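Local coordinates for protein beta-fructofuranosidase (Bifidobacterium adolescentis, PDB 6NOB) that probably hydrolyses terminal beta-D-fructofuranosyl linkages in substrates such as sucrose, acting as a family 32 glycoside hydrolase, at residues Ile48-Arg52 / Leu184-Glu188; Gly27-Val31 / Ala43-Pro47; Phe177-Gln181 / Leu219-Leu225; Leu19-Gly25 / Gly71-Arg75. One frame throughout, in Å; residues are numbered along the deposited sequence.

Interaction 1: residues Ile48-Arg52 / Leu184-Glu188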
loop_
_atom_site.group_PDB
_atom_site.type_symbol
_atom_site.label_atom_id
_atom_site.label_comp_id
_atom_site.label_asym_id
_atom_site.label_seq_id
_atom_site.Cartn_x
_atom_site.Cartn_y
_atom_site.Cartn_z
ATOM N N ILE A 48 28.597 -16.952 8.546
ATOM C CA ILE A 48 28.296 -18.376 8.687
ATOM C C ILE A 48 26.869 -18.589 9.172
ATOM O O ILE A 48 26.142 -19.441 8.648
ATOM C CB ILE A 48 29.308 -19.047 9.634
ATOM C CG1 ILE A 48 30.724 -18.546 9.356
ATOM C CG2 ILE A 48 29.232 -20.560 9.500
ATOM C CD1 ILE A 48 31.702 -18.858 10.476
ATOM N N ALA A 49 26.444 -17.821 10.175
ATOM C CA ALA A 49 25.162 -18.079 10.817
ATOM C C ALA A 49 23.969 -17.645 9.977
ATOM O O ALA A 49 22.837 -18.011 10.315
ATOM C CB ALA A 49 25.118 -17.382 12.176
ATOM N N GLU A 50 24.183 -16.895 8.899
ATOM C CA GLU A 50 23.097 -16.295 8.136
ATOM C C GLU A 50 22.745 -17.143 6.921
ATOM O O GLU A 50 23.630 -17.651 6.225
ATOM C CB GLU A 50 23.463 -14.877 7.686
ATOM C CG GLU A 50 23.804 -13.931 8.825
ATOM C CD GLU A 50 24.196 -12.546 8.346
ATOM O OE1 GLU A 50 23.881 -12.202 7.186
ATOM O OE2 GLU A 50 24.816 -11.798 9.133
ATOM N N ARG A 51 21.444 -17.290 6.668
ATOM C CA ARG A 51 20.963 -17.939 5.455
ATOM C C ARG A 51 20.610 -16.941 4.361
ATOM O O ARG A 51 20.452 -17.343 3.203
ATOM C CB ARG A 51 19.746 -18.822 5.762
ATOM C CG ARG A 51 18.494 -18.049 6.124
ATOM C CD ARG A 51 17.395 -18.968 6.630
ATOM N NE ARG A 51 16.326 -18.204 7.267
ATOM C CZ ARG A 51 15.213 -17.819 6.653
ATOM N NH1 ARG A 51 15.010 -18.134 5.379
ATOM N NH2 ARG A 51 14.299 -17.123 7.315
ATOM N N ARG A 52 20.474 -15.662 4.704
ATOM C CA ARG A 52 20.286 -14.587 3.742
ATOM C C ARG A 52 21.148 -13.409 4.170
ATOM O O ARG A 52 21.355 -13.178 5.364
ATOM C CB ARG A 52 18.812 -14.162 3.640
ATOM C CG ARG A 52 17.934 -15.159 2.904
ATOM C CD ARG A 52 16.456 -14.828 3.040
ATOM N NE ARG A 52 15.635 -15.714 2.218
ATOM C CZ ARG A 52 14.314 -15.827 2.327
ATOM N NH1 ARG A 52 13.655 -15.108 3.226
ATOM N NH2 ARG A 52 13.650 -16.660 1.535
ATOM N N LEU A 184 16.708 -12.486 12.434
ATOM C CA LEU A 184 15.724 -13.143 11.583
ATOM C C LEU A 184 16.373 -13.953 10.470
ATOM O O LEU A 184 15.706 -14.799 9.863
ATOM C CB LEU A 184 14.767 -12.108 10.994
ATOM C CG LEU A 184 13.729 -11.584 11.988
ATOM C CD1 LEU A 184 13.003 -10.377 11.431
ATOM C CD2 LEU A 184 12.743 -12.681 12.358
ATOM N N HIS A 185 17.654 -13.715 10.191
ATOM C CA HIS A 185 18.395 -14.471 9.194
ATOM C C HIS A 185 19.372 -15.463 9.809
ATOM O O HIS A 185 20.071 -16.162 9.068
ATOM C CB HIS A 185 19.142 -13.516 8.256
ATOM C CG HIS A 185 18.245 -12.788 7.305
ATOM N ND1 HIS A 185 18.675 -11.730 6.535
ATOM C CD2 HIS A 185 16.936 -12.965 7.003
ATOM C CE1 HIS A 185 17.672 -11.286 5.799
ATOM N NE2 HIS A 185 16.605 -12.018 6.065
ATOM N N THR A 186 19.442 -15.544 11.138
ATOM C CA THR A 186 20.258 -16.540 11.815
ATOM C C THR A 186 19.433 -17.486 12.672
ATOM O O THR A 186 19.988 -18.436 13.235
ATOM C CB THR A 186 21.325 -15.864 12.689
ATOM O OG1 THR A 186 20.695 -14.961 13.608
ATOM C CG2 THR A 186 22.298 -15.091 11.823
ATOM N N ASP A 187 18.128 -17.251 12.788
ATOM C CA ASP A 187 17.237 -18.090 13.589
ATOM C C ASP A 187 15.980 -18.319 12.755
ATOM O O ASP A 187 15.146 -17.418 12.618
ATOM C CB ASP A 187 16.918 -17.429 14.923
ATOM C CG ASP A 187 16.135 -18.333 15.857
ATOM O OD1 ASP A 187 15.694 -19.420 15.421
ATOM O OD2 ASP A 187 15.964 -17.954 17.036
ATOM N N GLU A 188 15.848 -19.525 12.198
ATOM C CA GLU A 188 14.704 -19.833 11.348
ATOM C C GLU A 188 13.410 -20.010 12.131
ATOM O O GLU A 188 12.341 -20.076 11.515
ATOM C CB GLU A 188 14.984 -21.092 10.527
ATOM C CG GLU A 188 16.066 -20.913 9.479
ATOM C CD GLU A 188 16.350 -22.190 8.710
ATOM O OE1 GLU A 188 16.977 -23.106 9.286
ATOM O OE2 GLU A 188 15.945 -22.276 7.531
HETATM O O HOH W 1 22.306 -19.490 12.470
HETATM O O HOH W 2 13.177 -15.876 9.579
HETATM O O HOH W 3 14.101 -12.979 5.011
HETATM O O HOH W 4 21.273 -10.788 6.942
#
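Arg51 lies across the turn 184-188 and touches it along much of its length. Its backbone N donates to His185 O over 3.0 Å. From CB, a first torsion of 70° sets CG between the backbone N and the carbonyl carbon and brings it beside that same His185 O. The chain then runs extended: CD and NE pass the Glu188 side chain, with Arg51 NE 3.5 Å from Glu188 CG. Glu188 OE2 sits well out of the guanidinium plane, so the two probably feel each other through charge alone, with no N-H pointing at the oxygen. At the tip, NH2 bonds weakly to a water in its plane, which donates to Leu184 O.

Arg52 meets His185 differently. Its CB lies 3.7 Å from the ring centroid, 7° off the normal, a CH-pi contact, while its guanidinium stands perpendicular to the ring. Waters link His185 NE2 to Arg52 NH1 and ND1 to Arg52 O; the same NH1 makes a salt bridge with Asp156. Nearby, Thr186 CG2 packs on Glu50 CG at 3.5 Å, and another water joins Ala49 O to Thr186 O.

One backbone bond, water bridges and aliphatic arginine stems thus join the N-terminal sheets to a catalytic-domain loop.

Interaction 2: residues Gly27-Val31 / Ala43-Pro47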
loop_
_atom_site.group_PDB
_atom_site.type_symbol
_atom_site.label_atom_id
_atom_site.label_comp_id
_atom_site.label_asym_id
_atom_site.label_seq_id
_atom_site.Cartn_x
_atom_site.Cartn_y
_atom_site.Cartn_z
ATOM N N GLY A 27 28.569 -25.194 2.514
ATOM C CA GLY A 27 29.797 -24.559 2.955
ATOM C C GLY A 27 29.885 -23.072 2.674
ATOM O O GLY A 27 28.940 -22.323 2.937
ATOM N N ASN A 28 31.022 -22.641 2.132
ATOM C CA ASN A 28 31.278 -21.221 1.926
ATOM C C ASN A 28 30.359 -20.650 0.850
ATOM O O ASN A 28 30.271 -21.187 -0.258
ATOM C CB ASN A 28 32.739 -21.001 1.536
ATOM C CG ASN A 28 33.601 -20.597 2.714
ATOM O OD1 ASN A 28 33.122 -19.988 3.668
ATOM N ND2 ASN A 28 34.883 -20.937 2.654
ATOM N N ALA A 29 29.681 -19.555 1.183
ATOM C CA ALA A 29 28.872 -18.795 0.238
ATOM C C ALA A 29 29.592 -17.485 -0.051
ATOM O O ALA A 29 29.750 -16.649 0.847
ATOM C CB ALA A 29 27.470 -18.542 0.791
ATOM N N VAL A 30 30.035 -17.311 -1.297
ATOM C CA VAL A 30 30.945 -16.233 -1.662
ATOM C C VAL A 30 30.396 -15.455 -2.851
ATOM O O VAL A 30 29.743 -16.008 -3.741
ATOM C CB VAL A 30 32.359 -16.775 -1.986
ATOM C CG1 VAL A 30 33.361 -15.640 -2.116
ATOM C CG2 VAL A 30 32.812 -17.753 -0.919
ATOM N N VAL A 31 30.667 -14.152 -2.849
ATOM C CA VAL A 31 30.484 -13.286 -4.005
ATOM C C VAL A 31 31.814 -12.608 -4.293
ATOM O O VAL A 31 32.474 -12.104 -3.378
ATOM C CB VAL A 31 29.383 -12.230 -3.780
ATOM C CG1 VAL A 31 29.078 -11.509 -5.084
ATOM C CG2 VAL A 31 28.134 -12.877 -3.209
ATOM N N ALA A 43 36.095 -9.681 -2.764
ATOM C CA ALA A 43 35.678 -11.017 -2.351
ATOM C C ALA A 43 34.936 -10.894 -1.031
ATOM O O ALA A 43 35.506 -10.434 -0.037
ATOM C CB ALA A 43 36.875 -11.963 -2.213
ATOM N N HIS A 44 33.668 -11.294 -1.024
ATOM C CA HIS A 44 32.823 -11.218 0.157
ATOM C C HIS A 44 32.283 -12.598 0.501
ATOM O O HIS A 44 31.998 -13.409 -0.383
ATOM C CB HIS A 44 31.659 -10.243 -0.053
ATOM C CG HIS A 44 32.086 -8.815 -0.190
ATOM N ND1 HIS A 44 31.643 -7.822 0.656
ATOM C CD2 HIS A 44 32.920 -8.214 -1.072
ATOM C CE1 HIS A 44 32.184 -6.670 0.301
ATOM N NE2 HIS A 44 32.964 -6.881 -0.744
ATOM N N THR A 45 32.143 -12.859 1.795
ATOM C CA THR A 45 31.620 -14.125 2.284
ATOM C C THR A 45 30.382 -13.865 3.127
ATOM O O THR A 45 30.390 -12.983 3.993
ATOM C CB THR A 45 32.670 -14.879 3.103
ATOM O OG1 THR A 45 33.812 -15.150 2.281
ATOM C CG2 THR A 45 32.099 -16.192 3.619
ATOM N N MET A 46 29.322 -14.618 2.862
ATOM C CA MET A 46 28.141 -14.555 3.706
ATOM C C MET A 46 28.505 -15.036 5.108
ATOM O O MET A 46 29.171 -16.071 5.245
ATOM C CB MET A 46 27.017 -15.411 3.124
ATOM C CG MET A 46 25.708 -15.333 3.891
ATOM S SD MET A 46 24.355 -16.197 3.064
ATOM C CE MET A 46 24.164 -15.203 1.588
ATOM N N PRO A 47 28.125 -14.307 6.157
ATOM C CA PRO A 47 28.420 -14.768 7.520
ATOM C C PRO A 47 27.854 -16.159 7.767
ATOM O O PRO A 47 26.780 -16.508 7.273
ATOM C CB PRO A 47 27.742 -13.715 8.403
ATOM C CG PRO A 47 27.699 -12.492 7.551
ATOM C CD PRO A 47 27.484 -12.981 6.147
HETATM O O HOH W 5 29.399 -18.787 4.207
#
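Val31 O receives the shortest bond between these two segments, from His44 N at 2.8 Å, with an N-H...O angle of 172°. Val31 N returns a bond to His44 O at 2.9 Å, making Val31 and His44 an antiparallel hydrogen-bonded pair. Val30 and Thr45 form the neighbouring non-hydrogen-bonded pair. One step on, Met46 N donates to Ala29 O at 2.9 Å, but the return link is indirect: a water accepts from Ala29 N and donates to Met46 O.

The side chains divide between two faces. On one, Val30 and Thr45 lie next to each other; the valine's first torsion, -170°, sets CG1 anti to the backbone N and tight against His44 O, 3.1 Å away. Thr45 CG2 comes obliquely to Asn28 OD1 at 3.9 Å and also lies near Ala29 O. The other face carries Val31 and His44, with His44 resting on Phe55 and Ile57 of strand 52-58. Ala29 CB meets Met46 CB at 3.9 Å, and beyond it the methionine chain runs extended before bending at its last torsion (-66°) among Ala21, Arg23 and Leu72.

Polar backbone groups thus pair along the hairpin, a water completes the pairing of Ala29 and Met46, and the apolar groups of the Val31 face join this sheet to the facing one of the N-terminal module.

Interaction 3: residues Phe177-Gln181 / Leu219-Leu225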
loop_
_atom_site.group_PDB
_atom_site.type_symbol
_atom_site.label_atom_id
_atom_site.label_comp_id
_atom_site.label_asym_id
_atom_site.label_seq_id
_atom_site.Cartn_x
_atom_site.Cartn_y
_atom_site.Cartn_z
ATOM N N PHE A 177 15.721 0.667 2.243
ATOM C CA PHE A 177 15.807 1.624 3.339
ATOM C C PHE A 177 15.954 0.964 4.707
ATOM O O PHE A 177 16.895 1.276 5.443
ATOM C CB PHE A 177 14.573 2.529 3.318
ATOM C CG PHE A 177 14.634 3.654 4.300
ATOM C CD1 PHE A 177 15.514 4.707 4.106
ATOM C CD2 PHE A 177 13.812 3.665 5.413
ATOM C CE1 PHE A 177 15.577 5.747 5.006
ATOM C CE2 PHE A 177 13.869 4.704 6.317
ATOM C CZ PHE A 177 14.751 5.748 6.113
ATOM N N LEU A 178 15.036 0.072 5.072
ATOM C CA LEU A 178 15.110 -0.665 6.327
ATOM C C LEU A 178 15.056 -2.159 6.038
ATOM O O LEU A 178 14.561 -2.592 4.997
ATOM C CB LEU A 178 13.981 -0.271 7.287
ATOM C CG LEU A 178 14.156 1.069 8.004
ATOM C CD1 LEU A 178 12.818 1.575 8.511
ATOM C CD2 LEU A 178 15.152 0.937 9.145
ATOM N N GLU A 179 15.570 -2.943 6.977
ATOM C CA GLU A 179 15.774 -4.372 6.784
ATOM C C GLU A 179 15.359 -5.116 8.038
ATOM O O GLU A 179 15.219 -4.514 9.111
ATOM C CB GLU A 179 17.240 -4.661 6.434
ATOM C CG GLU A 179 17.659 -4.039 5.114
ATOM C CD GLU A 179 19.074 -4.385 4.712
ATOM O OE1 GLU A 179 19.707 -5.223 5.387
ATOM O OE2 GLU A 179 19.554 -3.815 3.711
ATOM N N PRO A 180 15.132 -6.432 7.944
ATOM C CA PRO A 180 14.734 -7.200 9.127
ATOM C C PRO A 180 15.810 -7.179 10.199
ATOM O O PRO A 180 16.993 -6.965 9.925
ATOM C CB PRO A 180 14.534 -8.622 8.583
ATOM C CG PRO A 180 14.286 -8.445 7.135
ATOM C CD PRO A 180 15.113 -7.263 6.725
ATOM N N GLN A 181 15.376 -7.401 11.438
ATOM C CA GLN A 181 16.316 -7.594 12.530
ATOM C C GLN A 181 17.332 -8.669 12.142
ATOM O O GLN A 181 16.963 -9.662 11.504
ATOM C CB GLN A 181 15.585 -8.008 13.811
ATOM C CG GLN A 181 14.574 -6.997 14.334
ATOM C CD GLN A 181 13.178 -7.247 13.799
ATOM O OE1 GLN A 181 12.890 -6.966 12.637
ATOM N NE2 GLN A 181 12.304 -7.788 14.645
ATOM N N LEU A 219 10.784 8.776 10.935
ATOM C CA LEU A 219 9.870 7.673 10.701
ATOM C C LEU A 219 9.535 6.998 12.017
ATOM O O LEU A 219 10.392 6.871 12.895
ATOM C CB LEU A 219 10.472 6.666 9.723
ATOM C CG LEU A 219 10.787 7.411 8.428
ATOM C CD1 LEU A 219 12.249 7.257 8.046
ATOM C CD2 LEU A 219 9.860 6.969 7.312
ATOM N N TYR A 220 8.273 6.599 12.156
ATOM C CA TYR A 220 7.808 5.772 13.262
ATOM C C TYR A 220 7.238 4.497 12.660
ATOM O O TYR A 220 6.311 4.562 11.848
ATOM C CB TYR A 220 6.746 6.496 14.094
ATOM C CG TYR A 220 7.247 7.730 14.812
ATOM C CD1 TYR A 220 7.737 7.645 16.110
ATOM C CD2 TYR A 220 7.216 8.980 14.202
ATOM C CE1 TYR A 220 8.191 8.765 16.778
ATOM C CE2 TYR A 220 7.671 10.109 14.862
ATOM C CZ TYR A 220 8.156 9.993 16.152
ATOM O OH TYR A 220 8.609 11.107 16.824
ATOM N N LEU A 221 7.791 3.348 13.043
ATOM C CA LEU A 221 7.418 2.087 12.419
ATOM C C LEU A 221 7.277 0.998 13.472
ATOM O O LEU A 221 7.680 1.155 14.628
ATOM C CB LEU A 221 8.439 1.660 11.357
ATOM C CG LEU A 221 9.828 1.283 11.876
ATOM C CD1 LEU A 221 10.350 0.048 11.157
ATOM C CD2 LEU A 221 10.793 2.446 11.713
ATOM N N THR A 222 6.701 -0.123 13.048
ATOM C CA THR A 222 6.542 -1.301 13.886
ATOM C C THR A 222 7.660 -2.293 13.600
ATOM O O THR A 222 7.963 -2.574 12.435
ATOM C CB THR A 222 5.188 -1.972 13.642
ATOM O OG1 THR A 222 4.141 -1.105 14.082
ATOM C CG2 THR A 222 5.100 -3.300 14.394
ATOM N N ARG A 223 8.274 -2.806 14.660
ATOM C CA ARG A 223 9.142 -3.971 14.575
ATOM C C ARG A 223 8.347 -5.186 15.032
ATOM O O ARG A 223 7.673 -5.137 16.066
ATOM C CB ARG A 223 10.397 -3.801 15.431
ATOM C CG ARG A 223 11.470 -2.932 14.799
ATOM C CD ARG A 223 12.213 -3.685 13.709
ATOM N NE ARG A 223 13.101 -2.809 12.952
ATOM C CZ ARG A 223 13.763 -3.180 11.861
ATOM N NH1 ARG A 223 13.637 -4.415 11.400
ATOM N NH2 ARG A 223 14.548 -2.315 11.233
ATOM N N HIS A 224 8.416 -6.262 14.255
ATOM C CA HIS A 224 7.650 -7.474 14.509
ATOM C C HIS A 224 8.607 -8.627 14.774
ATOM O O HIS A 224 9.565 -8.831 14.020
ATOM C CB HIS A 224 6.738 -7.798 13.322
ATOM C CG HIS A 224 5.861 -8.994 13.530
ATOM N ND1 HIS A 224 4.526 -8.889 13.860
ATOM C CD2 HIS A 224 6.120 -10.320 13.432
ATOM C CE1 HIS A 224 4.004 -10.098 13.966
ATOM N NE2 HIS A 224 4.950 -10.984 13.712
ATOM N N LEU A 225 8.348 -9.365 15.852
ATOM C CA LEU A 225 9.098 -10.568 16.190
ATOM C C LEU A 225 8.104 -11.637 16.611
ATOM O O LEU A 225 7.302 -11.410 17.523
ATOM C CB LEU A 225 10.108 -10.301 17.308
ATOM C CG LEU A 225 10.694 -11.536 17.990
ATOM C CD1 LEU A 225 11.571 -12.322 17.023
ATOM C CD2 LEU A 225 11.474 -11.133 19.230
HETATM O O HOH W 6 17.056 -1.896 9.379
#
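Loop 177-181 runs roughly alongside strand 219-225, their directions 29° apart, yet Leu178 CA and Leu221 CA are 10.2 Å from each other, so side chains have to span the space between the backbones. Phe177 and Leu178 form a classic beta bulge, both facing Trp160, and both point toward the strand. Leu219 CD1 touches Phe177 CE2 at 3.5 Å, while Leu178 CD1 meets Leu221 CD2 tip to tip at 3.9 Å.

Further along, the contact turns polar. Arg223 bends at its second torsion (-76°) and then extends to the loop, where NH1 and NH2 grip Glu179 O end-on, at 2.8 Å from NH1 and 3.1 Å from NH2. That oxygen lies in the guanidinium plane. Gln181 slides past the arginine in the opposite direction, its amide turned 72° from the guanidinium. NH1 of Arg223 also donates to Gln181 OE1 at 2.9 Å, approaching from above the carbonyl plane. The other end of the amide is used too: Gln181 NE2 bonds to His224 O at 3.0 Å, straight at the hydrogen but from above that carbonyl's plane. Glu252 takes up NE of Arg223 in a salt bridge.

The strand's four-stranded antiparallel sheet is consistent with a blade of the family 32 propeller. Two in-plane bonds to Glu179 O and the tilted one to Gln181 OE1 fix how the buried guanidinium is turned; Glu252 probably balances its charge, and bonds at both ends orient the Gln181 amide.

Interaction 4: residues Leu19-Gly25 / Gly71-Arg75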
loop_
_atom_site.group_PDB
_atom_site.type_symbol
_atom_site.label_atom_id
_atom_site.label_comp_id
_atom_site.label_asym_id
_atom_site.label_seq_id
_atom_site.Cartn_x
_atom_site.Cartn_y
_atom_site.Cartn_z
ATOM N N LEU A 19 23.531 -6.688 -3.511
ATOM C CA LEU A 19 23.012 -8.012 -3.832
ATOM C C LEU A 19 22.323 -8.596 -2.609
ATOM O O LEU A 19 22.899 -8.613 -1.518
ATOM C CB LEU A 19 24.132 -8.948 -4.300
ATOM C CG LEU A 19 25.006 -8.462 -5.457
ATOM C CD1 LEU A 19 26.110 -9.464 -5.743
ATOM C CD2 LEU A 19 24.171 -8.214 -6.706
ATOM N N PHE A 20 21.095 -9.074 -2.795
ATOM C CA PHE A 20 20.338 -9.749 -1.743
ATOM C C PHE A 20 20.390 -11.245 -2.040
ATOM O O PHE A 20 19.684 -11.742 -2.920
ATOM C CB PHE A 20 18.910 -9.218 -1.678
ATOM C CG PHE A 20 18.824 -7.777 -1.255
ATOM C CD1 PHE A 20 19.062 -6.757 -2.162
ATOM C CD2 PHE A 20 18.521 -7.443 0.055
ATOM C CE1 PHE A 20 18.993 -5.431 -1.774
ATOM C CE2 PHE A 20 18.449 -6.118 0.450
ATOM C CZ PHE A 20 18.689 -5.112 -0.466
ATOM N N ALA A 21 21.237 -11.957 -1.303
ATOM C CA ALA A 21 21.589 -13.333 -1.614
ATOM C C ALA A 21 21.020 -14.298 -0.582
ATOM O O ALA A 21 20.910 -13.979 0.607
ATOM C CB ALA A 21 23.109 -13.500 -1.689
ATOM N N GLU A 22 20.670 -15.490 -1.056
ATOM C CA GLU A 22 20.159 -16.569 -0.222
ATOM C C GLU A 22 21.151 -17.719 -0.258
ATOM O O GLU A 22 21.598 -18.121 -1.338
ATOM C CB GLU A 22 18.785 -17.036 -0.714
ATOM C CG GLU A 22 18.035 -17.942 0.249
ATOM C CD GLU A 22 16.596 -18.164 -0.175
ATOM O OE1 GLU A 22 16.122 -17.449 -1.085
ATOM O OE2 GLU A 22 15.937 -19.057 0.398
ATOM N N ARG A 23 21.504 -18.238 0.917
ATOM C CA ARG A 23 22.391 -19.392 0.976
ATOM C C ARG A 23 21.720 -20.597 0.331
ATOM O O ARG A 23 20.585 -20.946 0.666
ATOM C CB ARG A 23 22.763 -19.705 2.425
ATOM C CG ARG A 23 23.753 -20.847 2.567
ATOM C CD ARG A 23 24.052 -21.157 4.025
ATOM N NE ARG A 23 24.685 -20.037 4.717
ATOM C CZ ARG A 23 25.989 -19.780 4.686
ATOM N NH1 ARG A 23 26.805 -20.560 3.990
ATOM N NH2 ARG A 23 26.480 -18.742 5.348
ATOM N N CYS A 24 22.424 -21.229 -0.609
ATOM C CA CYS A 24 21.911 -22.381 -1.337
ATOM C C CYS A 24 22.651 -23.673 -1.037
ATOM O O CYS A 24 22.063 -24.751 -1.157
ATOM C CB CYS A 24 21.966 -22.119 -2.850
ATOM S SG CYS A 24 20.791 -23.079 -3.831
ATOM N N GLY A 25 23.927 -23.592 -0.653
ATOM C CA GLY A 25 24.729 -24.748 -0.358
ATOM C C GLY A 25 24.983 -24.925 1.126
ATOM O O GLY A 25 24.324 -24.320 1.981
ATOM N N GLY A 71 27.770 -20.998 -3.879
ATOM C CA GLY A 71 27.174 -21.330 -2.608
ATOM C C GLY A 71 25.995 -20.470 -2.220
ATOM O O GLY A 71 25.480 -20.620 -1.105
ATOM N N LEU A 72 25.558 -19.570 -3.096
ATOM C CA LEU A 72 24.407 -18.727 -2.819
ATOM C C LEU A 72 23.707 -18.409 -4.130
ATOM O O LEU A 72 24.189 -18.742 -5.214
ATOM C CB LEU A 72 24.814 -17.447 -2.079
ATOM C CG LEU A 72 25.911 -16.568 -2.688
ATOM C CD1 LEU A 72 25.356 -15.603 -3.726
ATOM C CD2 LEU A 72 26.641 -15.809 -1.592
ATOM N N VAL A 73 22.558 -17.748 -4.020
ATOM C CA VAL A 73 21.770 -17.336 -5.175
ATOM C C VAL A 73 21.202 -15.951 -4.892
ATOM O O VAL A 73 20.705 -15.689 -3.790
ATOM C CB VAL A 73 20.651 -18.351 -5.492
ATOM C CG1 VAL A 73 19.813 -18.639 -4.251
ATOM C CG2 VAL A 73 19.776 -17.853 -6.626
ATOM N N VAL A 74 21.297 -15.060 -5.871
ATOM C CA VAL A 74 20.844 -13.684 -5.718
ATOM C C VAL A 74 19.412 -13.576 -6.224
ATOM O O VAL A 74 19.083 -14.092 -7.298
ATOM C CB VAL A 74 21.773 -12.716 -6.469
ATOM C CG1 VAL A 74 21.278 -11.286 -6.334
ATOM C CG2 VAL A 74 23.198 -12.840 -5.948
ATOM N N ARG A 75 18.555 -12.916 -5.443
ATOM C CA ARG A 75 17.165 -12.700 -5.818
ATOM C C ARG A 75 16.855 -11.264 -6.205
ATOM O O ARG A 75 15.811 -11.019 -6.818
ATOM C CB ARG A 75 16.232 -13.104 -4.666
ATOM C CG ARG A 75 16.424 -14.526 -4.178
ATOM C CD ARG A 75 16.137 -15.531 -5.278
ATOM N NE ARG A 75 16.245 -16.902 -4.796
ATOM C CZ ARG A 75 16.286 -17.969 -5.586
ATOM N NH1 ARG A 75 16.230 -17.826 -6.905
ATOM N NH2 ARG A 75 16.387 -19.179 -5.056
#
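Glu22 and Arg75 cross obliquely on one face of this antiparallel strand pair, their carboxylate and guanidinium planes 73° apart. Glu22 OE1 comes to the guanidinium at its edge, near the plane, but its distance to Arg75 NE is 3.8 Å, a long salt bridge. An extended glutamate, with CG anti to the backbone N (-168°), brings the carboxylate beside the arginine. Val73 CG2 lies over one face of the Arg75 guanidinium, 3.5 Å from its plane and offset toward the rim, while CG1 meets only the glutamate stem, at CB. NH1 of Arg75 has its own partner in Asn96.

Ala21 and Leu72 point to the opposite face, where Leu72 CD1 reaches Ala21 CB at 3.7 Å. Val74 closes in beside them, and Phe55 of strand 52-58 touches both Ala21 and Leu72. Arg23, also on this face, bonds through NE to Glu50 O.

Between the faces, Glu22 N donates to Val73 O at 2.7 Å, Val73 N answers to Glu22 O, and Arg75 N bonds to Phe20 O at 3.0 Å. Gly71 O accepts from Cys24 N and, weakly, from Gly25 N.

Ala21, Leu72 and Val74 thus form a buried apolar patch; opposite, Glu22 divides its charge between long pairs with Arg75 and, weakly, Arg52.

Overall arrangement
From the N terminus, strand 16-23 opens interaction 4, which closes when residues 71-75 return beside it. Within that span the hairpin of interaction 2 opens and closes, and its Met46 and Val31 pack against interaction 4, bringing the two N-terminal sheets face to face. Residues 48-52 follow at once but wait for 184-188, so interaction 1 crosses interaction 4; the two touch where Arg51 O probably accepts from Arg23 N. Interaction 3 in turn crosses interaction 1, its loop 177-181 lying just before 184-188 and its strand after. Interactions 2 and 4 thus build the N-terminal module, interaction 1 joins it to the catalytic domain, and interaction 3 fastens an earlier part of the same loop to strand 216-227.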